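Side-chain contacts in importin subunit beta-1 (Saccharomyces cerevisiae, PDB 5OWU), which serves as the nuclear import receptor that associates with importin alpha, the adaptor that recognises classical nuclear localization signals in cargo: residues S704-I709 against N722-L727; A730-K735 against D756-I761. All coordinates share one frame; numbering follows the deposited sequence.

Helix 718-732 takes part in both interactions, meeting helix 698-713 of HEAT 16 in interaction 1 and, near its C-terminal end, helix 741-764 of its own repeat, HEAT 17, in interaction 2. The two centres lie 8 Å apart, and the contacts touch one another directly. Ser704 OG and Asp756 OD2, 2.9 Å apart, form a probable hydrogen bond between segments 704-709 and 756-761. Apolar packing adds to this: Met725 SD lies 3.6 Å from Tyr758 CE1, and Ile724 CG2 is 4.1 Å from Ile761 CD1. Interaction 1 is wholly apolar, whereas interaction 2 rests on a single buried hydrogen bond.

Interaction 1 (S704-I709 against N722-L727); sequences SVFGDI and NDIMAL
The aromatic ring of Phe706 lies against Ile724 and Leu727, and these three side chains make up the whole contact between segments 704-709 and 722-727. A CH-pi interaction dominates it. Ile724 CD1 sits over the centre of one face of the ring, 3.6 Å from the centroid and 14° off the ring normal, and its closest ring atom is Phe706 CZ at 3.5 Å. With Ile724 CG1 beside the backbone N (chi1 -64°) and CG2 anti to it, both branches face Phe706: CD1 covers the ring, while Ile724 CG2 reaches the root of the aromatic side chain, 4.0 Å from Phe706 CD2 and 4.1 Å from Phe706 CB. One isoleucine thus follows the phenylalanine from CB to CZ.

Plain apolar packing supplies the remainder. Leu727, one helical turn beyond Ile724, brings CD1 obliquely to Phe706 CE2 at 3.8 Å, its side chain running at about a right angle to that of Phe706. A leucine in place of Phe706 has no ring face to offer, and would probably leave Ile724 CD1 poorly supported and a gap beside Leu727 CD1.

The backbones approach most closely at Phe706 and Ile724, whose CA atoms are 7.6 Å apart. Met682 of helix 675-689 also packs on Phe706, while Ile724 touches Phe717 and Ile761, so the contact continues into a wider apolar core. It joins the second helix of HEAT 16 to the first of HEAT 17, the inter-repeat packing by which a HEAT-repeat solenoid stacks its helical hairpins.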
loop_
_atom_site.group_PDB
_atom_site.type_symbol
_atom_site.label_atom_id
_atom_site.label_comp_id
_atom_site.label_asym_id
_atom_site.label_seq_id
_atom_site.Cartn_x
_atom_site.Cartn_y
_atom_site.Cartn_z
ATOM N N SER A 704 2.834 -7.420 -20.759
ATOM C CA SER A 704 4.036 -6.660 -21.068
ATOM C C SER A 704 4.938 -7.439 -22.011
ATOM O O SER A 704 5.527 -6.861 -22.934
ATOM C CB SER A 704 4.785 -6.300 -19.786
ATOM O OG SER A 704 3.994 -5.457 -18.978
ATOM N N VAL A 705 5.029 -8.760 -21.822
ATOM C CA VAL A 705 6.004 -9.503 -22.608
ATOM C C VAL A 705 5.522 -9.624 -24.041
ATOM O O VAL A 705 6.338 -9.718 -24.968
ATOM C CB VAL A 705 6.314 -10.871 -21.963
ATOM C CG1 VAL A 705 5.321 -11.954 -22.384
ATOM C CG2 VAL A 705 7.729 -11.297 -22.293
ATOM N N PHE A 706 4.201 -9.563 -24.266
ATOM C CA PHE A 706 3.731 -9.505 -25.645
ATOM C C PHE A 706 4.397 -8.347 -26.372
ATOM O O PHE A 706 4.878 -8.503 -27.505
ATOM C CB PHE A 706 2.208 -9.376 -25.690
ATOM C CG PHE A 706 1.471 -10.644 -25.335
ATOM C CD1 PHE A 706 1.926 -11.880 -25.770
ATOM C CD2 PHE A 706 0.314 -10.594 -24.572
ATOM C CE1 PHE A 706 1.241 -13.042 -25.450
ATOM C CE2 PHE A 706 -0.373 -11.757 -24.251
ATOM C CZ PHE A 706 0.096 -12.979 -24.688
ATOM N N GLY A 707 4.505 -7.201 -25.694
ATOM C CA GLY A 707 5.168 -6.054 -26.293
ATOM C C GLY A 707 6.622 -6.340 -26.601
ATOM O O GLY A 707 7.128 -5.973 -27.667
ATOM N N ASP A 708 7.315 -7.008 -25.677
ATOM C CA ASP A 708 8.693 -7.393 -25.947
ATOM C C ASP A 708 8.757 -8.269 -27.188
ATOM O O ASP A 708 9.548 -8.019 -28.108
ATOM C CB ASP A 708 9.284 -8.126 -24.741
ATOM C CG ASP A 708 9.338 -7.259 -23.513
ATOM O OD1 ASP A 708 9.698 -6.079 -23.650
ATOM O OD2 ASP A 708 9.010 -7.760 -22.423
ATOM N N ILE A 709 7.879 -9.270 -27.259
ATOM C CA ILE A 709 7.969 -10.226 -28.357
ATOM C C ILE A 709 7.688 -9.517 -29.671
ATOM O O ILE A 709 8.488 -9.569 -30.617
ATOM C CB ILE A 709 7.019 -11.411 -28.111
ATOM C CG1 ILE A 709 7.521 -12.206 -26.896
ATOM C CG2 ILE A 709 6.909 -12.289 -29.369
ATOM C CD1 ILE A 709 6.672 -13.396 -26.506
ATOM N N ASN A 722 -4.354 -10.115 -33.780
ATOM C CA ASN A 722 -5.762 -10.039 -33.409
ATOM C C ASN A 722 -5.974 -10.594 -32.008
ATOM O O ASN A 722 -6.495 -9.900 -31.124
ATOM C CB ASN A 722 -6.638 -10.780 -34.424
ATOM C CG ASN A 722 -8.106 -10.424 -34.275
ATOM O OD1 ASN A 722 -8.929 -11.269 -33.939
ATOM N ND2 ASN A 722 -8.430 -9.152 -34.486
ATOM N N ASP A 723 -5.499 -11.819 -31.759
ATOM C CA ASP A 723 -5.739 -12.412 -30.449
ATOM C C ASP A 723 -5.184 -11.515 -29.351
ATOM O O ASP A 723 -5.882 -11.193 -28.378
ATOM C CB ASP A 723 -5.121 -13.804 -30.364
ATOM C CG ASP A 723 -5.873 -14.822 -31.188
ATOM O OD1 ASP A 723 -7.069 -14.598 -31.479
ATOM O OD2 ASP A 723 -5.260 -15.848 -31.539
ATOM N N ILE A 724 -3.944 -11.051 -29.522
ATOM C CA ILE A 724 -3.318 -10.243 -28.479
ATOM C C ILE A 724 -4.106 -8.961 -28.281
ATOM O O ILE A 724 -4.371 -8.544 -27.142
ATOM C CB ILE A 724 -1.842 -9.966 -28.827
ATOM C CG1 ILE A 724 -1.022 -11.266 -28.855
ATOM C CG2 ILE A 724 -1.219 -8.941 -27.880
ATOM C CD1 ILE A 724 -1.385 -12.326 -27.829
ATOM N N MET A 725 -4.541 -8.338 -29.377
ATOM C CA MET A 725 -5.290 -7.100 -29.220
ATOM C C MET A 725 -6.565 -7.362 -28.439
ATOM O O MET A 725 -6.932 -6.581 -27.551
ATOM C CB MET A 725 -5.595 -6.478 -30.581
ATOM C CG MET A 725 -4.405 -5.760 -31.207
ATOM S SD MET A 725 -3.875 -4.324 -30.240
ATOM C CE MET A 725 -2.839 -3.450 -31.402
ATOM N N ALA A 726 -7.217 -8.497 -28.700
ATOM C CA ALA A 726 -8.407 -8.825 -27.930
ATOM C C ALA A 726 -8.073 -8.784 -26.450
ATOM O O ALA A 726 -8.706 -8.055 -25.672
ATOM C CB ALA A 726 -8.946 -10.195 -28.341
ATOM N N LEU A 727 -7.009 -9.492 -26.063
ATOM C CA LEU A 727 -6.604 -9.514 -24.664
ATOM C C LEU A 727 -6.407 -8.096 -24.153
ATOM O O LEU A 727 -6.967 -7.709 -23.117
ATOM C CB LEU A 727 -5.326 -10.338 -24.503
ATOM C CG LEU A 727 -5.478 -11.846 -24.707
ATOM C CD1 LEU A 727 -4.112 -12.514 -24.649
ATOM C CD2 LEU A 727 -6.422 -12.461 -23.676
#

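Interaction 2 (A730-K735 against D756-I761)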
loop_
_atom_site.group_PDB
_atom_site.type_symbol
_atom_site.label_atom_id
_atom_site.label_comp_id
_atom_site.label_asym_id
_atom_site.label_seq_id
_atom_site.Cartn_x
_atom_site.Cartn_y
_atom_site.Cartn_z
ATOM N N ALA A 730 -9.675 -6.385 -23.598
ATOM C CA ALA A 730 -10.363 -6.908 -22.429
ATOM C C ALA A 730 -9.720 -6.364 -21.164
ATOM O O ALA A 730 -10.415 -5.988 -20.211
ATOM C CB ALA A 730 -10.349 -8.437 -22.444
ATOM N N ALA A 731 -8.388 -6.250 -21.169
ATOM C CA ALA A 731 -7.690 -5.798 -19.973
ATOM C C ALA A 731 -7.925 -4.315 -19.719
ATOM O O ALA A 731 -8.091 -3.900 -18.566
ATOM C CB ALA A 731 -6.196 -6.085 -20.099
ATOM N N GLN A 732 -7.942 -3.491 -20.769
ATOM C CA GLN A 732 -8.040 -2.057 -20.525
ATOM C C GLN A 732 -9.448 -1.640 -20.122
ATOM O O GLN A 732 -9.613 -0.587 -19.497
ATOM C CB GLN A 732 -7.580 -1.266 -21.753
ATOM C CG GLN A 732 -8.573 -1.192 -22.901
ATOM C CD GLN A 732 -7.944 -0.601 -24.143
ATOM O OE1 GLN A 732 -6.776 -0.855 -24.434
ATOM N NE2 GLN A 732 -8.708 0.203 -24.877
ATOM N N ASN A 733 -10.455 -2.450 -20.444
ATOM C CA ASN A 733 -11.840 -2.175 -20.093
ATOM C C ASN A 733 -12.272 -2.884 -18.820
ATOM O O ASN A 733 -13.460 -2.861 -18.483
ATOM C CB ASN A 733 -12.761 -2.575 -21.245
ATOM C CG ASN A 733 -12.671 -1.621 -22.411
ATOM O OD1 ASN A 733 -12.382 -0.436 -22.236
ATOM N ND2 ASN A 733 -12.914 -2.127 -23.607
ATOM N N THR A 734 -11.346 -3.522 -18.115
ATOM C CA THR A 734 -11.662 -4.147 -16.838
ATOM C C THR A 734 -11.641 -3.083 -15.747
ATOM O O THR A 734 -10.598 -2.474 -15.481
ATOM C CB THR A 734 -10.669 -5.264 -16.523
ATOM O OG1 THR A 734 -10.774 -6.296 -17.515
ATOM C CG2 THR A 734 -10.944 -5.860 -15.142
ATOM N N LYS A 735 -12.795 -2.846 -15.129
ATOM C CA LYS A 735 -12.868 -1.911 -14.022
ATOM C C LYS A 735 -12.148 -2.486 -12.806
ATOM O O LYS A 735 -11.903 -3.692 -12.728
ATOM C CB LYS A 735 -14.322 -1.613 -13.666
ATOM C CG LYS A 735 -15.179 -1.151 -14.833
ATOM C CD LYS A 735 -14.659 0.147 -15.435
ATOM C CE LYS A 735 -15.540 0.619 -16.582
ATOM N NZ LYS A 735 -15.609 -0.380 -17.689
ATOM N N ASP A 756 2.788 -1.143 -22.164
ATOM C CA ASP A 756 3.954 -1.874 -22.669
ATOM C C ASP A 756 3.610 -2.617 -23.959
ATOM O O ASP A 756 4.347 -2.555 -24.955
ATOM C CB ASP A 756 4.456 -2.884 -21.628
ATOM C CG ASP A 756 5.166 -2.235 -20.454
ATOM O OD1 ASP A 756 5.609 -1.080 -20.580
ATOM O OD2 ASP A 756 5.298 -2.908 -19.411
ATOM N N ALA A 757 2.501 -3.357 -23.937
ATOM C CA ALA A 757 2.114 -4.157 -25.095
ATOM C C ALA A 757 1.976 -3.288 -26.336
ATOM O O ALA A 757 2.512 -3.619 -27.404
ATOM C CB ALA A 757 0.811 -4.899 -24.806
ATOM N N TYR A 758 1.262 -2.162 -26.214
ATOM C CA TYR A 758 1.019 -1.315 -27.377
ATOM C C TYR A 758 2.308 -0.670 -27.872
ATOM O O TYR A 758 2.494 -0.497 -29.084
ATOM C CB TYR A 758 -0.022 -0.237 -27.050
ATOM C CG TYR A 758 -1.446 -0.741 -26.883
ATOM C CD1 TYR A 758 -1.862 -1.939 -27.458
ATOM C CD2 TYR A 758 -2.377 -0.014 -26.148
ATOM C CE1 TYR A 758 -3.154 -2.395 -27.304
ATOM C CE2 TYR A 758 -3.673 -0.464 -25.988
ATOM C CZ TYR A 758 -4.056 -1.655 -26.567
ATOM O OH TYR A 758 -5.343 -2.112 -26.413
ATOM N N VAL A 759 3.200 -0.284 -26.954
ATOM C CA VAL A 759 4.479 0.284 -27.375
ATOM C C VAL A 759 5.251 -0.733 -28.204
ATOM O O VAL A 759 5.754 -0.430 -29.296
ATOM C CB VAL A 759 5.289 0.740 -26.149
ATOM C CG1 VAL A 759 6.744 1.058 -26.517
ATOM C CG2 VAL A 759 4.646 1.950 -25.531
ATOM N N GLY A 760 5.354 -1.961 -27.695
ATOM C CA GLY A 760 6.092 -2.981 -28.414
ATOM C C GLY A 760 5.464 -3.314 -29.756
ATOM O O GLY A 760 6.166 -3.543 -30.742
ATOM N N ILE A 761 4.131 -3.340 -29.810
ATOM C CA ILE A 761 3.435 -3.693 -31.046
ATOM C C ILE A 761 3.629 -2.603 -32.090
ATOM O O ILE A 761 3.932 -2.878 -33.255
ATOM C CB ILE A 761 1.945 -3.949 -30.757
ATOM C CG1 ILE A 761 1.786 -5.315 -30.095
ATOM C CG2 ILE A 761 1.105 -3.878 -32.022
ATOM C CD1 ILE A 761 0.408 -5.562 -29.495
#
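Tyr758 OH donates a 2.7 Å hydrogen bond to Gln732 OE1, linking the two helices that pair within HEAT 17, the antiparallel helical hairpin of this solenoid. The bond joins the last residue of helix 718-732 to the C-terminal third of helix 741-764, and both side chains are buried.

Its geometry is bent. The C=O...donor angle at OE1 is 139°, and the phenol oxygen comes in from above the plane of the amide carbonyl, 36° out of it, and so misses the lone-pair directions. Gln732 OE1 lies at the edge of the tyrosine ring, in its plane, 3.5 Å from Tyr758 CE2. The amide and ring planes are nearly perpendicular, 82° apart. The first torsion of Gln732 tucks CG in between N and C of its own backbone, and from there the chain runs extended to carry the amide to the phenol.

The other end of that amide is also held: Gln732 NE2 bonds Thr778 O, so both polar atoms of the group have partners and its rotation is likely to be fixed. Thr778 and Ile779 pack on Tyr758 as well, and Gln732 O accepts a bond from Gln785 NE2, which ties this hairpin to helix 776-788 of HEAT 18.

Past Gln732 the chain leaves the helix at Asn733, and the exit is secured locally. Thr734 OG1 turns back to bond Ala730 O at 2.7 Å, occupying a carbonyl of the last helical turn; the hydroxyl oxygen is tilted from the plane of that carbonyl.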